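Urocanate hydratase (Paenibacillus sp. Soil724D2, PDB 7NED) hydrates thiourocanate in bacterial ergothioneine catabolism, acting as a urocanase-family lyase with NAD+ as its cofactor. Local coordinates at residues Glu2-Ala7 and Met25-Leu30; Ala6-Glu11 and Glu394-Arg399; Gln128-Gln133 and Arg352-Ser357; Leu360-Ala365 and Lys423-Ile428. All blocks are in the same frame, centred on the assembly; numbering follows the deposited sequence.

In the fold
Interactions 1, 2 and 3 touch one another, and interaction 3 holds urocanate; interaction 4 lies farther from the middle of the chain. The N-terminal arm serves both interaction 1 and interaction 2, whose centres are 9 Å apart, and Asn28 OD1 joins them by a probable hydrogen bond of 2.8 Å from Leu396 N. Interaction 3 carries the ligand contact itself, on strand 351-355, the sheet neighbour of strand 398-400; Gln133 NE2 lies 2.7 Å from Ala398 O, a probable bond between interactions 3 and 2. Strand 351-355 then leads to helix 360-373 of interaction 4, where Ser357 OG and Asp362 OD2 are 2.7 Å apart. The Asn28 side chain is about 10 Å from urocanate.

Interaction 1. Residues Glu2-Ala7 and Met25-Leu30; sequences ERITAA and MLENVL. With EDO (1,2-ethanediol), chain D.
The N-terminal arm of the chain lies along helix 17-31, with Ile4, Ala6 and Ala7 laid against Glu27 and Leu30. Glu27 does most of the work. Its CB packs against Ala6 CA at 3.4 Å; with CG beside the backbone N (chi1 -67°) and the chain extended from there, the carboxylate is carried along the arm to the next peptide. There Ala7 N donates to Glu27 OE1 at 3.1 Å with a nearly straight N-H...O angle of 167°, although the donor comes from above the carboxylate plane, 48° out of it. The other oxygen, OE2, is held in a salt bridge by Arg13. Farther toward the chain start, Ile4 CD1 meets Leu30 CD1 at 4.1 Å, the two side chains crossing obliquely. Ala6 CB rests at 4.0 Å from Asn28 N. Arg3 reaches the end of residues 25-30, where its NH2 is hydrogen-bonded to Glu31 O; a 1,2-ethanediol modelled beside it sits too close for its details to be trusted. Helix 52-64 packs alongside, with Trp52 touching Ile4 and Tyr55 touching Leu30, while Asn28 OD1 accepts from Leu396 N in the loop before strand 398-400.

Interaction 2. Residues Ala6-Glu11 and Glu394-Arg399; sequences AARGLE and EGLPAR
Leu396 lays one methyl over the guanidinium of Arg8, the two side chains lying alongside and pointing opposite ways. The methyl is CD2, 3.6 Å above the guanidinium plane and nearer its edge than its centre, with Arg8 NE its nearest atom at 3.7 Å from CD2. The rest of the leucine end is turned to the arm: Leu396 CG packs on Ala6 CB at 3.8 Å, so CG and CD1 meet the alanine methyl while CD2 meets the guanidinium. Arg8 gets there by a bend at chi2 (64°), which folds the chain back along its own segment. That fold lets Arg8 NH1 reach Ala6 O at 2.7 Å with an N-H...O angle of 155°; the acceptor lies almost exactly in the guanidinium plane, while the donor is tilted 21° from the plane of the carbonyl. NH1 also forms a salt bridge with Glu31 on helix 17-31. At the other amino group, Arg8 NH2 stands 3.4 Å from Gly395 O at an angle too poor for a bond. A water bridges the pair instead, accepting from Arg8 NH2 at 3.0 Å and donating to Gly395 O at 2.6 Å. The contact thus joins the urocanase N-terminal domain to the C-terminal domain just ahead of strand 398-400, and Gly9 and Ser357 add a backbone bond nearby. With NH1 bonded to Ala6 O and Glu31 and NH2 to the water, these two amino groups are engaged, which probably lets the face pack against Leu396 at little cost.

Interaction 3. Residues Gln128-Gln133 and Arg352-Ser357; sequences QYIGSQ and RWVALS. With URO ((2E)-3-(1H-imidazol-4-yl)acrylic acid), chain B.
Arg352 reaches from strand 351-355 to the carboxylate of the bound urocanate and to the backbone O of Gln128. Its chain bends at chi3 (58°), which turns the guanidinium to the ligand. It grips the carboxylate with two bonds: NH1 donates to urocanate OAB at 2.9 Å (171°), and NH2 donates to OAA at 2.6 Å. NH1 has a second acceptor in Gln128 O, at 3.0 Å; this oxygen lies near the guanidinium plane, although the nitrogen stands 36° out of the carbonyl plane of Gln128. Together the three bonds fix the rotation of the guanidinium. The edge of the Tyr129 ring completes this shell, its CD1 at 3.3 Å from urocanate OAB, and Thr123 OG1 is also hydrogen-bonded to the ligand. In the mixed sheet, strand 351-355 runs antiparallel to both of its neighbours, 398-400 and 428-441, so the carboxylate is held between this strand of the C-terminal domain and the loop that leads into helix 133-150. Behind the guanidinium, Ile130 braces the aliphatic part of Arg352: Ile130 CG2 is 4.1 Å from Arg352 CD and lies against Val354 CG2 at 3.5 Å, closer than usual for two methyls. One face of Tyr129 has Gly131 N 3.4 Å above its plane, toward the rim, and the ring stacks with Tyr42 of the same pocket. Farther out, Thr495 and His434 hold the amide of Gln128.

Interaction 4. Residues Leu360-Ala365 and Lys423-Ile428; sequences LSDIHA and KLQGPI
Asp362 and Gln425 make the direct polar link: Gln425 N donates to Asp362 OD1 at 2.9 Å and 172°, meeting the carboxylate on its syn side, 24° out of plane. Asp362 CG sits beside its backbone N (chi1 -79°), which carries the carboxylate from the helix to that N-H. Asp362 OD2 has its strongest partner in Ser357 OG, just ahead of the helix, so the carboxylate is held through both oxygens. Waters also lie between the segments. One sits 2.8 Å from Ser361 OG and makes a weak bond with Gln425 NE2; another lies 2.8 Å from Asp362 OD2 and 2.9 Å from Pro427 O, which may not both be served at once. In the C-terminal domain, helix 360-373 follows strand 351-355, while residues 423-428 carry the chain from helix 407-420 into strand 428-441, the antiparallel neighbour of 351-355; the contact therefore ties the two connections at one end of that strand pair. Leu424 CD2 packs on the helix, 3.5 Å from Asp362 O, and makes the apolar pair with Ala365 CB at 3.9 Å. Ile428 CD1 comes within 4.4 Å of Asp362 CB. Val415 of helix 407-420 and Ile366 of helix 360-373 each touch both Leu424 and Ile428.

Interaction 1. Residues Glu2-Ala7 and Met25-Leu30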
loop_
_atom_site.group_PDB
_atom_site.type_symbol
_atom_site.label_atom_id
_atom_site.label_comp_id
_atom_site.label_asym_id
_atom_site.label_seq_id
_atom_site.Cartn_x
_atom_site.Cartn_y
_atom_site.Cartn_z
ATOM N N GLU A 2 20.108 -27.532 15.754
ATOM C CA GLU A 2 18.802 -27.986 16.212
ATOM C C GLU A 2 17.685 -27.117 15.619
ATOM O O GLU A 2 17.774 -25.887 15.611
ATOM C CB GLU A 2 18.730 -27.980 17.730
ATOM C CG GLU A 2 17.319 -27.964 18.250
ATOM C CD GLU A 2 17.238 -28.366 19.702
ATOM O OE1 GLU A 2 16.191 -28.092 20.341
ATOM O OE2 GLU A 2 18.224 -28.962 20.194
ATOM N N ARG A 3 16.648 -27.775 15.113
ATOM C CA ARG A 3 15.611 -27.085 14.355
ATOM C C ARG A 3 14.714 -26.284 15.287
ATOM O O ARG A 3 14.386 -26.729 16.392
ATOM C CB ARG A 3 14.795 -28.112 13.572
ATOM C CG ARG A 3 14.139 -27.570 12.336
ATOM C CD ARG A 3 14.063 -28.625 11.231
ATOM N NE ARG A 3 13.434 -28.029 10.060
ATOM C CZ ARG A 3 12.144 -27.726 10.024
ATOM N NH1 ARG A 3 11.613 -27.153 8.948
ATOM N NH2 ARG A 3 11.394 -27.972 11.083
ATOM N N ILE A 4 14.317 -25.083 14.847
ATOM C CA ILE A 4 13.429 -24.267 15.660
ATOM C C ILE A 4 12.060 -24.912 15.683
ATOM O O ILE A 4 11.543 -25.358 14.644
ATOM C CB ILE A 4 13.341 -22.835 15.109
ATOM C CG1 ILE A 4 14.647 -22.082 15.383
ATOM C CG2 ILE A 4 12.152 -22.117 15.717
ATOM C CD1 ILE A 4 14.899 -20.936 14.395
ATOM N N THR A 5 11.457 -24.951 16.860
ATOM C CA THR A 5 10.082 -25.411 17.007
ATOM C C THR A 5 9.333 -24.433 17.891
ATOM O O THR A 5 9.931 -23.732 18.721
ATOM C CB THR A 5 10.007 -26.820 17.638
ATOM O OG1 THR A 5 10.685 -26.791 18.904
ATOM C CG2 THR A 5 10.638 -27.859 16.716
ATOM N N ALA A 6 8.020 -24.374 17.701
ATOM C CA ALA A 6 7.202 -23.552 18.572
ATOM C C ALA A 6 7.186 -24.117 19.983
ATOM O O ALA A 6 7.072 -25.338 20.190
ATOM C CB ALA A 6 5.765 -23.466 18.034
ATOM N N ALA A 7 7.250 -23.214 20.958
ATOM C CA ALA A 7 7.009 -23.598 22.336
ATOM C C ALA A 7 5.640 -24.257 22.463
ATOM O O ALA A 7 4.653 -23.787 21.901
ATOM C CB ALA A 7 7.100 -22.370 23.254
ATOM N N MET A 25 3.592 -18.236 16.746
ATOM C CA MET A 25 3.284 -18.347 15.326
ATOM C C MET A 25 4.540 -18.149 14.483
ATOM O O MET A 25 4.735 -18.812 13.446
ATOM C CB MET A 25 2.203 -17.316 14.980
ATOM C CG MET A 25 0.872 -17.712 15.526
ATOM S SD MET A 25 -0.324 -16.520 15.011
ATOM C CE MET A 25 -0.851 -17.131 13.383
ATOM N N LEU A 26 5.402 -17.230 14.903
ATOM C CA LEU A 26 6.696 -17.090 14.237
ATOM C C LEU A 26 7.483 -18.401 14.295
ATOM O O LEU A 26 7.982 -18.898 13.274
ATOM C CB LEU A 26 7.491 -15.933 14.865
ATOM C CG LEU A 26 8.963 -15.816 14.494
ATOM C CD1 LEU A 26 9.178 -15.688 12.979
ATOM C CD2 LEU A 26 9.619 -14.653 15.220
ATOM N N GLU A 27 7.588 -18.984 15.488
ATOM C CA GLU A 27 8.288 -20.249 15.611
ATOM C C GLU A 27 7.630 -21.305 14.746
ATOM O O GLU A 27 8.313 -22.126 14.112
ATOM C CB GLU A 27 8.296 -20.682 17.069
ATOM C CG GLU A 27 9.137 -19.771 17.931
ATOM C CD GLU A 27 8.963 -20.047 19.398
ATOM O OE1 GLU A 27 7.875 -20.445 19.838
ATOM O OE2 GLU A 27 9.953 -19.880 20.133
ATOM N N ASN A 28 6.294 -21.295 14.716
ATOM C CA ASN A 28 5.533 -22.330 14.022
ATOM C C ASN A 28 5.729 -22.274 12.505
ATOM O O ASN A 28 5.772 -23.323 11.851
ATOM C CB ASN A 28 4.048 -22.202 14.375
ATOM C CG ASN A 28 3.228 -23.373 13.863
ATOM O OD1 ASN A 28 3.595 -24.539 14.087
ATOM N ND2 ASN A 28 2.103 -23.077 13.179
ATOM N N VAL A 29 5.819 -21.073 11.905
ATOM C CA VAL A 29 6.042 -21.063 10.457
ATOM C C VAL A 29 7.459 -21.537 10.150
ATOM O O VAL A 29 7.713 -22.073 9.065
ATOM C CB VAL A 29 5.769 -19.689 9.799
ATOM C CG1 VAL A 29 4.349 -19.203 10.099
ATOM C CG2 VAL A 29 6.800 -18.645 10.221
ATOM N N LEU A 30 8.412 -21.318 11.066
ATOM C CA LEU A 30 9.754 -21.851 10.838
ATOM C C LEU A 30 9.766 -23.366 11.053
ATOM O O LEU A 30 10.380 -24.114 10.276
ATOM C CB LEU A 30 10.771 -21.139 11.747
ATOM C CG LEU A 30 11.065 -19.673 11.367
ATOM C CD1 LEU A 30 11.883 -18.940 12.442
ATOM C CD2 LEU A 30 11.770 -19.577 10.037
HETATM C C1 EDO D . 15.589 -27.261 7.249
HETATM O O1 EDO D . 16.274 -26.060 7.034
HETATM C C2 EDO D . 14.229 -26.981 7.811
HETATM O O2 EDO D . 13.270 -26.651 6.826
#

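Interaction 2. Residues Ala6-Glu11 and Glu394-Arg399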
loop_
_atom_site.group_PDB
_atom_site.type_symbol
_atom_site.label_atom_id
_atom_site.label_comp_id
_atom_site.label_asym_id
_atom_site.label_seq_id
_atom_site.Cartn_x
_atom_site.Cartn_y
_atom_site.Cartn_z
ATOM N N ALA A 6 8.020 -24.374 17.701
ATOM C CA ALA A 6 7.202 -23.552 18.572
ATOM C C ALA A 6 7.186 -24.117 19.983
ATOM O O ALA A 6 7.072 -25.338 20.190
ATOM C CB ALA A 6 5.765 -23.466 18.034
ATOM N N ALA A 7 7.250 -23.214 20.958
ATOM C CA ALA A 7 7.009 -23.598 22.336
ATOM C C ALA A 7 5.640 -24.257 22.463
ATOM O O ALA A 7 4.653 -23.787 21.901
ATOM C CB ALA A 7 7.100 -22.370 23.254
ATOM N N ARG A 8 5.592 -25.359 23.198
ATOM C CA ARG A 8 4.359 -26.037 23.572
ATOM C C ARG A 8 4.082 -25.783 25.041
ATOM O O ARG A 8 5.009 -25.530 25.819
ATOM C CB ARG A 8 4.476 -27.554 23.387
ATOM C CG ARG A 8 3.921 -28.074 22.107
ATOM C CD ARG A 8 4.689 -27.525 20.980
ATOM N NE ARG A 8 4.400 -28.276 19.767
ATOM C CZ ARG A 8 4.978 -28.049 18.595
ATOM N NH1 ARG A 8 5.883 -27.094 18.485
ATOM N NH2 ARG A 8 4.694 -28.826 17.552
ATOM N N GLY A 9 2.811 -25.919 25.420
ATOM C CA GLY A 9 2.415 -25.810 26.808
ATOM C C GLY A 9 1.982 -24.405 27.182
ATOM O O GLY A 9 1.698 -23.546 26.338
ATOM N N LEU A 10 1.958 -24.166 28.491
ATOM C CA LEU A 10 1.299 -22.986 29.017
ATOM C C LEU A 10 2.245 -22.038 29.725
ATOM O O LEU A 10 1.778 -21.121 30.414
ATOM C CB LEU A 10 0.162 -23.393 29.951
ATOM C CG LEU A 10 -0.876 -24.281 29.268
ATOM C CD1 LEU A 10 -1.912 -24.714 30.276
ATOM C CD2 LEU A 10 -1.549 -23.579 28.065
ATOM N N GLU A 11 3.547 -22.221 29.574
ATOM C CA GLU A 11 4.504 -21.361 30.231
ATOM C C GLU A 11 4.728 -20.149 29.340
ATOM O O GLU A 11 5.195 -20.287 28.210
ATOM C CB GLU A 11 5.819 -22.083 30.509
ATOM C CG GLU A 11 6.775 -21.204 31.284
ATOM C CD GLU A 11 8.087 -21.883 31.622
ATOM O OE1 GLU A 11 8.343 -23.004 31.145
ATOM O OE2 GLU A 11 8.848 -21.305 32.415
ATOM N N GLU A 394 0.836 -30.807 11.654
ATOM C CA GLU A 394 2.043 -30.221 11.136
ATOM C C GLU A 394 2.392 -29.019 12.008
ATOM O O GLU A 394 1.726 -28.045 11.984
ATOM C CB GLU A 394 1.868 -29.832 9.686
ATOM N N GLY A 395 3.455 -29.138 12.774
ATOM C CA GLY A 395 3.832 -28.116 13.713
ATOM C C GLY A 395 2.759 -28.040 14.782
ATOM O O GLY A 395 2.266 -29.014 15.213
ATOM N N LEU A 396 2.393 -26.846 15.183
ATOM C CA LEU A 396 1.296 -26.706 16.118
ATOM C C LEU A 396 0.016 -27.249 15.494
ATOM O O LEU A 396 -0.230 -27.014 14.312
ATOM C CB LEU A 396 1.092 -25.232 16.490
ATOM C CG LEU A 396 2.221 -24.623 17.310
ATOM C CD1 LEU A 396 1.936 -23.152 17.558
ATOM C CD2 LEU A 396 2.325 -25.388 18.642
ATOM N N PRO A 397 -0.802 -27.995 16.242
ATOM C CA PRO A 397 -2.106 -28.409 15.700
ATOM C C PRO A 397 -2.864 -27.202 15.177
ATOM O O PRO A 397 -2.919 -26.166 15.839
ATOM C CB PRO A 397 -2.810 -29.041 16.907
ATOM C CG PRO A 397 -1.644 -29.512 17.799
ATOM C CD PRO A 397 -0.596 -28.454 17.636
ATOM N N ALA A 398 -3.453 -27.341 13.985
ATOM C CA ALA A 398 -4.153 -26.229 13.347
ATOM C C ALA A 398 -5.267 -26.792 12.473
ATOM O O ALA A 398 -5.273 -27.979 12.133
ATOM C CB ALA A 398 -3.189 -25.376 12.507
ATOM N N ARG A 399 -6.171 -25.906 12.045
ATOM C CA ARG A 399 -7.281 -26.311 11.201
ATOM C C ARG A 399 -7.560 -25.226 10.176
ATOM O O ARG A 399 -7.503 -24.033 10.505
ATOM C CB ARG A 399 -8.545 -26.591 12.039
ATOM C CG ARG A 399 -9.790 -27.006 11.229
ATOM C CD ARG A 399 -9.625 -28.385 10.527
ATOM N NE ARG A 399 -9.592 -29.503 11.465
ATOM C CZ ARG A 399 -8.649 -30.441 11.515
ATOM N NH1 ARG A 399 -7.596 -30.429 10.687
ATOM N NH2 ARG A 399 -8.735 -31.365 12.454
HETATM O O HOH W 1 3.400 -31.161 16.259
#

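Interaction 3. Residues Gln128-Gln133 and Arg352-Ser357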
loop_
_atom_site.group_PDB
_atom_site.type_symbol
_atom_site.label_atom_id
_atom_site.label_comp_id
_atom_site.label_asym_id
_atom_site.label_seq_id
_atom_site.Cartn_x
_atom_site.Cartn_y
_atom_site.Cartn_z
ATOM N N GLN A 128 1.648 -16.573 9.389
ATOM C CA GLN A 128 0.263 -17.049 9.374
ATOM C C GLN A 128 0.112 -18.397 8.676
ATOM O O GLN A 128 -1.014 -18.897 8.526
ATOM C CB GLN A 128 -0.658 -15.976 8.733
ATOM C CG GLN A 128 -0.655 -14.704 9.570
ATOM C CD GLN A 128 -1.175 -13.435 8.866
ATOM O OE1 GLN A 128 -1.119 -13.286 7.628
ATOM N NE2 GLN A 128 -1.632 -12.480 9.686
ATOM N N TYR A 129 1.232 -18.974 8.248
ATOM C CA TYR A 129 1.289 -20.247 7.571
ATOM C C TYR A 129 1.102 -21.334 8.606
ATOM O O TYR A 129 1.627 -21.219 9.723
ATOM C CB TYR A 129 2.645 -20.343 6.897
ATOM C CG TYR A 129 2.927 -21.572 6.103
ATOM C CD1 TYR A 129 2.426 -21.718 4.826
ATOM C CD2 TYR A 129 3.760 -22.551 6.608
ATOM C CE1 TYR A 129 2.718 -22.861 4.083
ATOM C CE2 TYR A 129 4.054 -23.693 5.877
ATOM C CZ TYR A 129 3.520 -23.829 4.605
ATOM O OH TYR A 129 3.777 -24.941 3.850
ATOM N N ILE A 130 0.280 -22.335 8.276
ATOM C CA ILE A 130 0.046 -23.419 9.221
ATOM C C ILE A 130 0.547 -24.753 8.699
ATOM O O ILE A 130 0.279 -25.774 9.314
ATOM C CB ILE A 130 -1.432 -23.534 9.624
ATOM C CG1 ILE A 130 -2.333 -23.888 8.396
ATOM C CG2 ILE A 130 -1.854 -22.233 10.354
ATOM C CD1 ILE A 130 -3.728 -24.313 8.759
ATOM N N GLY A 131 1.307 -24.755 7.602
ATOM C CA GLY A 131 1.696 -25.971 6.913
ATOM C C GLY A 131 0.883 -26.141 5.649
ATOM O O GLY A 131 0.153 -25.252 5.227
ATOM N N SER A 132 0.978 -27.342 5.058
ATOM C CA SER A 132 0.223 -27.626 3.839
ATOM C C SER A 132 -1.284 -27.553 4.049
ATOM O O SER A 132 -2.032 -27.343 3.087
ATOM C CB SER A 132 0.603 -29.021 3.308
ATOM O OG SER A 132 1.978 -29.085 2.959
ATOM N N GLN A 133 -1.755 -27.739 5.276
ATOM C CA GLN A 133 -3.192 -27.687 5.492
ATOM C C GLN A 133 -3.764 -26.327 5.102
ATOM O O GLN A 133 -4.936 -26.217 4.714
ATOM C CB GLN A 133 -3.510 -27.990 6.954
ATOM C CG GLN A 133 -5.012 -28.067 7.151
ATOM C CD GLN A 133 -5.443 -28.303 8.561
ATOM O OE1 GLN A 133 -6.622 -28.550 8.792
ATOM N NE2 GLN A 133 -4.509 -28.227 9.519
ATOM N N ARG A 352 -8.498 -19.852 9.341
ATOM C CA ARG A 352 -7.716 -20.922 9.958
ATOM C C ARG A 352 -7.469 -20.564 11.414
ATOM O O ARG A 352 -7.573 -19.405 11.811
ATOM C CB ARG A 352 -6.392 -21.125 9.207
ATOM C CG ARG A 352 -5.560 -19.804 9.185
ATOM C CD ARG A 352 -4.362 -19.846 8.242
ATOM N NE ARG A 352 -4.707 -20.126 6.838
ATOM C CZ ARG A 352 -3.806 -20.185 5.859
ATOM N NH1 ARG A 352 -2.519 -19.941 6.117
ATOM N NH2 ARG A 352 -4.174 -20.514 4.625
ATOM N N TRP A 353 -7.117 -21.562 12.215
ATOM C CA TRP A 353 -6.837 -21.296 13.615
ATOM C C TRP A 353 -5.785 -22.273 14.102
ATOM O O TRP A 353 -5.592 -23.334 13.524
ATOM C CB TRP A 353 -8.111 -21.372 14.465
ATOM C CG TRP A 353 -8.980 -22.550 14.177
ATOM C CD1 TRP A 353 -9.038 -23.712 14.893
ATOM C CD2 TRP A 353 -9.962 -22.667 13.137
ATOM N NE1 TRP A 353 -9.993 -24.531 14.368
ATOM C CE2 TRP A 353 -10.558 -23.932 13.277
ATOM C CE3 TRP A 353 -10.383 -21.825 12.091
ATOM C CZ2 TRP A 353 -11.546 -24.397 12.416
ATOM C CZ3 TRP A 353 -11.380 -22.286 11.224
ATOM C CH2 TRP A 353 -11.952 -23.558 11.396
ATOM N N VAL A 354 -5.062 -21.873 15.138
ATOM C CA VAL A 354 -3.923 -22.636 15.635
ATOM C C VAL A 354 -4.061 -22.827 17.133
ATOM O O VAL A 354 -4.302 -21.860 17.860
ATOM C CB VAL A 354 -2.603 -21.925 15.306
ATOM C CG1 VAL A 354 -1.390 -22.661 15.935
ATOM C CG2 VAL A 354 -2.445 -21.834 13.779
ATOM N N ALA A 355 -3.864 -24.066 17.598
ATOM C CA ALA A 355 -3.915 -24.355 19.034
ATOM C C ALA A 355 -2.547 -24.023 19.626
ATOM O O ALA A 355 -1.620 -24.824 19.558
ATOM C CB ALA A 355 -4.274 -25.819 19.267
ATOM N N LEU A 356 -2.408 -22.823 20.191
ATOM C CA LEU A 356 -1.115 -22.391 20.715
ATOM C C LEU A 356 -0.633 -23.254 21.878
ATOM O O LEU A 356 0.578 -23.286 22.163
ATOM C CB LEU A 356 -1.220 -20.937 21.151
ATOM C CG LEU A 356 -1.577 -20.019 19.977
ATOM C CD1 LEU A 356 -2.235 -18.716 20.466
ATOM C CD2 LEU A 356 -0.350 -19.709 19.135
ATOM N N SER A 357 -1.547 -23.944 22.565
ATOM C CA SER A 357 -1.095 -24.852 23.622
ATOM C C SER A 357 -0.238 -25.983 23.068
ATOM O O SER A 357 0.566 -26.570 23.809
ATOM C CB SER A 357 -2.292 -25.421 24.375
ATOM O OG SER A 357 -3.053 -26.316 23.561
HETATM O OAA URO B . -2.078 -20.822 3.082
HETATM C CAI URO B . -0.949 -20.180 3.185
HETATM O OAB URO B . -0.359 -20.080 4.186
HETATM C CAC URO B . -0.390 -19.508 2.000
HETATM C CAD URO B . -1.026 -19.566 0.859
HETATM C CAJ URO B . -0.342 -18.871 -0.167
HETATM C CAF URO B . -0.537 -18.957 -1.513
HETATM N NAH URO B . 0.437 -18.273 -2.191
HETATM C CAE URO B . 1.208 -17.771 -1.254
HETATM N NAG URO B . 0.783 -18.105 -0.015
#

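Interaction 4. Residues Leu360-Ala365 and Lys423-Ile428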
loop_
_atom_site.group_PDB
_atom_site.type_symbol
_atom_site.label_atom_id
_atom_site.label_comp_id
_atom_site.label_asym_id
_atom_site.label_seq_id
_atom_site.Cartn_x
_atom_site.Cartn_y
_atom_site.Cartn_z
ATOM N N LEU A 360 -3.481 -31.191 20.332
ATOM C CA LEU A 360 -4.420 -31.551 19.273
ATOM C C LEU A 360 -5.851 -31.629 19.791
ATOM O O LEU A 360 -6.808 -31.402 19.033
ATOM C CB LEU A 360 -3.978 -32.879 18.656
ATOM C CG LEU A 360 -4.896 -33.511 17.611
ATOM C CD1 LEU A 360 -4.972 -32.554 16.382
ATOM C CD2 LEU A 360 -4.295 -34.838 17.242
ATOM N N SER A 361 -6.024 -31.963 21.075
ATOM C CA SER A 361 -7.372 -32.041 21.632
ATOM C C SER A 361 -8.088 -30.710 21.509
ATOM O O SER A 361 -9.328 -30.669 21.395
ATOM C CB SER A 361 -7.328 -32.481 23.096
ATOM O OG SER A 361 -6.524 -31.632 23.892
ATOM N N ASP A 362 -7.330 -29.614 21.528
ATOM C CA ASP A 362 -7.944 -28.296 21.338
ATOM C C ASP A 362 -8.561 -28.177 19.948
ATOM O O ASP A 362 -9.725 -27.781 19.800
ATOM C CB ASP A 362 -6.909 -27.192 21.555
ATOM C CG ASP A 362 -6.640 -26.907 23.024
ATOM O OD1 ASP A 362 -7.317 -27.508 23.893
ATOM O OD2 ASP A 362 -5.739 -26.068 23.308
ATOM N N ILE A 363 -7.806 -28.552 18.911
ATOM C CA ILE A 363 -8.374 -28.548 17.564
ATOM C C ILE A 363 -9.591 -29.459 17.515
ATOM O O ILE A 363 -10.635 -29.092 16.970
ATOM C CB ILE A 363 -7.302 -28.954 16.524
ATOM C CG1 ILE A 363 -6.185 -27.906 16.492
ATOM C CG2 ILE A 363 -7.908 -29.146 15.100
ATOM C CD1 ILE A 363 -6.644 -26.467 16.097
ATOM N N HIS A 364 -9.499 -30.655 18.126
ATOM C CA HIS A 364 -10.611 -31.599 18.018
ATOM C C HIS A 364 -11.859 -31.082 18.727
ATOM O O HIS A 364 -12.985 -31.300 18.256
ATOM C CB HIS A 364 -10.189 -32.969 18.554
ATOM C CG HIS A 364 -9.275 -33.707 17.620
ATOM N ND1 HIS A 364 -8.560 -34.829 17.992
ATOM C CD2 HIS A 364 -8.983 -33.495 16.312
ATOM C CE1 HIS A 364 -7.861 -35.268 16.960
ATOM N NE2 HIS A 364 -8.097 -34.477 15.927
ATOM N N ALA A 365 -11.688 -30.386 19.848
ATOM C CA ALA A 365 -12.845 -29.772 20.495
ATOM C C ALA A 365 -13.491 -28.713 19.596
ATOM O O ALA A 365 -14.729 -28.584 19.561
ATOM C CB ALA A 365 -12.436 -29.160 21.845
ATOM N N LYS A 423 -12.591 -24.958 28.372
ATOM C CA LYS A 423 -12.876 -26.066 27.474
ATOM C C LYS A 423 -11.776 -26.280 26.448
ATOM O O LYS A 423 -11.773 -27.314 25.778
ATOM C CB LYS A 423 -14.212 -25.876 26.763
ATOM C CG LYS A 423 -15.417 -25.918 27.689
ATOM C CD LYS A 423 -16.693 -25.780 26.888
ATOM C CE LYS A 423 -17.893 -25.668 27.783
ATOM N NZ LYS A 423 -19.094 -25.542 26.921
ATOM N N LEU A 424 -10.869 -25.323 26.299
ATOM C CA LEU A 424 -9.637 -25.481 25.544
ATOM C C LEU A 424 -8.488 -25.253 26.512
ATOM O O LEU A 424 -8.616 -24.476 27.452
ATOM C CB LEU A 424 -9.567 -24.472 24.370
ATOM C CG LEU A 424 -10.720 -24.631 23.376
ATOM C CD1 LEU A 424 -10.883 -23.429 22.422
ATOM C CD2 LEU A 424 -10.522 -25.888 22.591
ATOM N N GLN A 425 -7.360 -25.908 26.266
ATOM C CA GLN A 425 -6.255 -25.863 27.215
ATOM C C GLN A 425 -5.564 -24.518 27.205
ATOM O O GLN A 425 -4.983 -24.109 28.217
ATOM C CB GLN A 425 -5.218 -26.932 26.876
ATOM C CG GLN A 425 -5.747 -28.330 26.899
ATOM C CD GLN A 425 -5.380 -29.110 28.139
ATOM O OE1 GLN A 425 -4.890 -28.559 29.131
ATOM N NE2 GLN A 425 -5.633 -30.412 28.089
ATOM N N GLY A 426 -5.550 -23.852 26.062
ATOM C CA GLY A 426 -4.802 -22.632 25.905
ATOM C C GLY A 426 -5.413 -21.790 24.813
ATOM O O GLY A 426 -6.346 -22.209 24.115
ATOM N N PRO A 427 -4.872 -20.593 24.617
ATOM C CA PRO A 427 -5.447 -19.678 23.628
ATOM C C PRO A 427 -5.347 -20.197 22.204
ATOM O O PRO A 427 -4.554 -21.079 21.872
ATOM C CB PRO A 427 -4.615 -18.394 23.801
ATOM C CG PRO A 427 -4.124 -18.484 25.224
ATOM C CD PRO A 427 -3.814 -19.958 25.410
ATOM N N ILE A 428 -6.148 -19.587 21.340
ATOM C CA ILE A 428 -6.255 -19.991 19.943
ATOM C C ILE A 428 -5.948 -18.775 19.080
ATOM O O ILE A 428 -6.470 -17.679 19.324
ATOM C CB ILE A 428 -7.654 -20.548 19.613
ATOM C CG1 ILE A 428 -8.002 -21.738 20.524
ATOM C CG2 ILE A 428 -7.775 -20.856 18.117
ATOM C CD1 ILE A 428 -7.139 -23.001 20.267
HETATM O O HOH W 2 -4.861 -32.078 26.092
HETATM O O HOH W 3 -4.360 -23.902 22.254
#